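Local coordinates for protein basic helix-loop-helix, putative, expressed (Oryza sativa subsp. japonica, PDB 5LW0) that binds ADP-ribose through its macrodomain and probably takes part in ADP-ribosylation signalling linked to DNA interstrand crosslink repair, at residues A[171-176]-A[183-188]. Sequence-based numbering, arbitrary orientation.
Sequences VPLPST and EGVTHI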
ATOM      1  N   VAL A 171     -10.079   4.207   4.887  1.00 13.78           N
ATOM      2  CA  VAL A 171     -10.467   5.364   5.732  1.00 15.12           C
ATOM      3  C   VAL A 171     -10.556   6.584   4.860  1.00 16.72           C
ATOM      4  O   VAL A 171      -9.562   6.974   4.234  1.00 16.57           O
ATOM      5  CB  VAL A 171      -9.421   5.585   6.829  1.00 15.80           C
ATOM      6  CG1 VAL A 171      -9.792   6.803   7.697  1.00 18.80           C
ATOM      7  CG2 VAL A 171      -9.272   4.323   7.700  1.00 17.02           C
ATOM      8  N   PRO A 172     -11.710   7.289   4.876  1.00 18.31           N
ATOM      9  CA  PRO A 172     -11.735   8.549   4.140  1.00 19.59           C
ATOM     10  C   PRO A 172     -10.975   9.622   4.869  1.00 19.22           C
ATOM     11  O   PRO A 172     -11.060   9.711   6.088  1.00 19.73           O
ATOM     12  CB  PRO A 172     -13.227   8.921   4.073  1.00 22.11           C
ATOM     13  CG  PRO A 172     -13.953   7.821   4.690  1.00 25.18           C
ATOM     14  CD  PRO A 172     -13.004   6.942   5.442  1.00 20.35           C
ATOM     15  N   LEU A 173     -10.155  10.364   4.135  1.00 20.59           N
ATOM     16  CA  LEU A 173      -9.276  11.372   4.730  1.00 20.63           C
ATOM     17  C   LEU A 173      -9.983  12.744   4.660  1.00 24.53           C
ATOM     18  O   LEU A 173     -10.280  13.199   3.573  1.00 23.30           O
ATOM     19  CB  LEU A 173      -7.955  11.458   3.946  1.00 20.59           C
ATOM     20  CG  LEU A 173      -6.941  12.442   4.495  1.00 20.37           C
ATOM     21  CD1 LEU A 173      -6.477  12.097   5.892  1.00 21.95           C
ATOM     22  CD2 LEU A 173      -5.744  12.605   3.588  1.00 22.61           C
ATOM     23  N   PRO A 174     -10.275  13.356   5.831  1.00 25.79           N
ATOM     24  CA  PRO A 174     -10.952  14.653   5.812  1.00 28.43           C
ATOM     25  C   PRO A 174     -10.254  15.673   4.962  1.00 26.49           C
ATOM     26  O   PRO A 174      -9.022  15.710   4.905  1.00 26.03           O
ATOM     27  CB  PRO A 174     -10.922  15.061   7.280  1.00 31.23           C
ATOM     28  CG  PRO A 174     -10.928  13.770   8.009  1.00 32.45           C
ATOM     29  CD  PRO A 174     -10.026  12.897   7.179  1.00 28.49           C
ATOM     30  N   SER A 175     -11.036  16.514   4.285  1.00 29.13           N
ATOM     31  CA  SER A 175     -10.492  17.501   3.383  1.00 32.28           C
ATOM     32  C   SER A 175      -9.611  18.532   4.104  1.00 33.10           C
ATOM     33  O   SER A 175      -8.758  19.176   3.504  1.00 31.86           O
ATOM     34  CB  SER A 175     -11.627  18.189   2.665  1.00 39.32           C
ATOM     35  OG  SER A 175     -11.160  18.793   1.502  1.00 54.41           O
ATOM     36  N   THR A 176      -9.771  18.630   5.403  1.00 29.52           N
ATOM     37  CA  THR A 176      -8.952  19.539   6.202  1.00 30.92           C
ATOM     38  C   THR A 176      -7.522  19.050   6.382  1.00 30.28           C
ATOM     39  O   THR A 176      -6.648  19.782   6.858  1.00 28.83           O
ATOM     40  CB  THR A 176      -9.584  19.714   7.613  1.00 33.20           C
ATOM     41  OG1 THR A 176      -9.884  18.434   8.165  1.00 32.66           O
ATOM     42  CG2 THR A 176     -10.861  20.510   7.542  1.00 34.41           C
ATOM     43  N   GLU A 183      -1.749  17.115  -1.637  1.00 24.87           N
ATOM     44  CA  GLU A 183      -1.493  15.987  -2.541  1.00 22.13           C
ATOM     45  C   GLU A 183      -2.744  15.383  -3.176  1.00 21.86           C
ATOM     46  O   GLU A 183      -2.613  14.500  -4.040  1.00 21.64           O
ATOM     47  CB  GLU A 183      -0.723  14.894  -1.814  1.00 19.11           C
ATOM     48  CG  GLU A 183       0.523  15.376  -1.082  1.00 20.89           C
ATOM     49  CD  GLU A 183       1.612  15.960  -1.993  1.00 22.61           C
ATOM     50  OE1 GLU A 183       1.684  15.599  -3.192  1.00 23.00           O
ATOM     51  OE2 GLU A 183       2.441  16.743  -1.459  1.00 25.72           O
ATOM     52  N   GLY A 184      -3.934  15.842  -2.788  1.00 18.69           N
ATOM     53  CA  GLY A 184      -5.167  15.380  -3.391  1.00 20.32           C
ATOM     54  C   GLY A 184      -5.654  14.017  -2.860  1.00 17.68           C
ATOM     55  O   GLY A 184      -6.600  13.459  -3.399  1.00 18.78           O
ATOM     56  N   VAL A 185      -5.035  13.543  -1.795  1.00 18.25           N
ATOM     57  CA  VAL A 185      -5.373  12.217  -1.230  1.00 17.82           C
ATOM     58  C   VAL A 185      -6.774  12.334  -0.572  1.00 18.71           C
ATOM     59  O   VAL A 185      -7.031  13.229   0.291  1.00 20.26           O
ATOM     60  CB  VAL A 185      -4.357  11.765  -0.229  1.00 17.38           C
ATOM     61  CG1 VAL A 185      -4.789  10.487   0.481  1.00 17.04           C
ATOM     62  CG2 VAL A 185      -2.985  11.585  -0.855  1.00 17.93           C
ATOM     63  N   THR A 186      -7.656  11.416  -0.947  1.00 18.54           N
ATOM     64  CA  THR A 186      -9.027  11.369  -0.434  1.00 17.30           C
ATOM     65  C   THR A 186      -9.278  10.146   0.496  1.00 17.58           C
ATOM     66  O   THR A 186     -10.230  10.144   1.265  1.00 17.98           O
ATOM     67  CB  THR A 186     -10.046  11.309  -1.576  1.00 19.66           C
ATOM     68  OG1 THR A 186      -9.841  10.115  -2.346  1.00 19.07           O
ATOM     69  CG2 THR A 186      -9.992  12.526  -2.459  1.00 21.65           C
ATOM     70  N   HIS A 187      -8.403   9.126   0.419  1.00 15.81           N
ATOM     71  CA  HIS A 187      -8.556   7.917   1.214  1.00 15.57           C
ATOM     72  C   HIS A 187      -7.220   7.310   1.478  1.00 14.64           C
ATOM     73  O   HIS A 187      -6.330   7.364   0.628  1.00 14.69           O
ATOM     74  CB  HIS A 187      -9.399   6.842   0.443  1.00 16.99           C
ATOM     75  CG  HIS A 187     -10.815   7.233   0.190  1.00 17.28           C
ATOM     76  ND1 HIS A 187     -11.185   8.058  -0.848  1.00 18.45           N
ATOM     77  CD2 HIS A 187     -11.961   6.850   0.789  1.00 17.90           C
ATOM     78  CE1 HIS A 187     -12.482   8.232  -0.826  1.00 19.80           C
ATOM     79  NE2 HIS A 187     -12.985   7.461   0.114  1.00 19.27           N
ATOM     80  N   ILE A 188      -7.095   6.740   2.661  1.00 15.52           N
ATOM     81  CA  ILE A 188      -5.943   5.944   3.025  1.00 15.79           C
ATOM     82  C   ILE A 188      -6.436   4.550   3.363  1.00 14.60           C
ATOM     83  O   ILE A 188      -7.395   4.405   4.088  1.00 15.44           O
ATOM     84  CB  ILE A 188      -5.225   6.579   4.240  1.00 18.25           C
ATOM     85  CG1 ILE A 188      -4.584   7.938   3.763  1.00 23.36           C
ATOM     86  CG2 ILE A 188      -4.213   5.618   4.831  1.00 17.93           C
ATOM     87  CD1 ILE A 188      -4.079   8.764   4.852  1.00 26.23           C
TER
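The carbonyl oxygen of V171 takes one in-plane hydrogen bond, from I188 N at 2.9 Å, and a weaker CA-H...O contact from H187 CA. V171 N returns a bond of 2.8 Å to I188 O, closing the hydrogen-bonded pair of an antiparallel ladder between strands 167-172 and 187-192. P172, with no N-H to give, occupies the neighbouring non-hydrogen-bonded position, where CD2 of the H187 imidazole lies 3.8 Å from P172 CA. T186 OG1 and H187 ND1 share a hydrogen bond that helps fix the rotation of this ring. Just past strand 167-172 and before strand 187-192, L173 N reaches T186 O in a nearly straight bond (174°), although the donor stands well above the carbonyl plane. L173 turns CG away from its own N (chi1 -178°), which lays its two methyls against the other segment: CD2 packs 3.9 Å from V185 CG1, and CD1 meets I188 CD1 at 4.2 Å. L179 of helix 178-183, within the connection between the strands, touches both L173 and V185. Backbone bonding thus joins the edge strand 167-172 to the macrodomain sheet, and the bond from L173 N carries the backbone hydrogen bonding one residue beyond the proline.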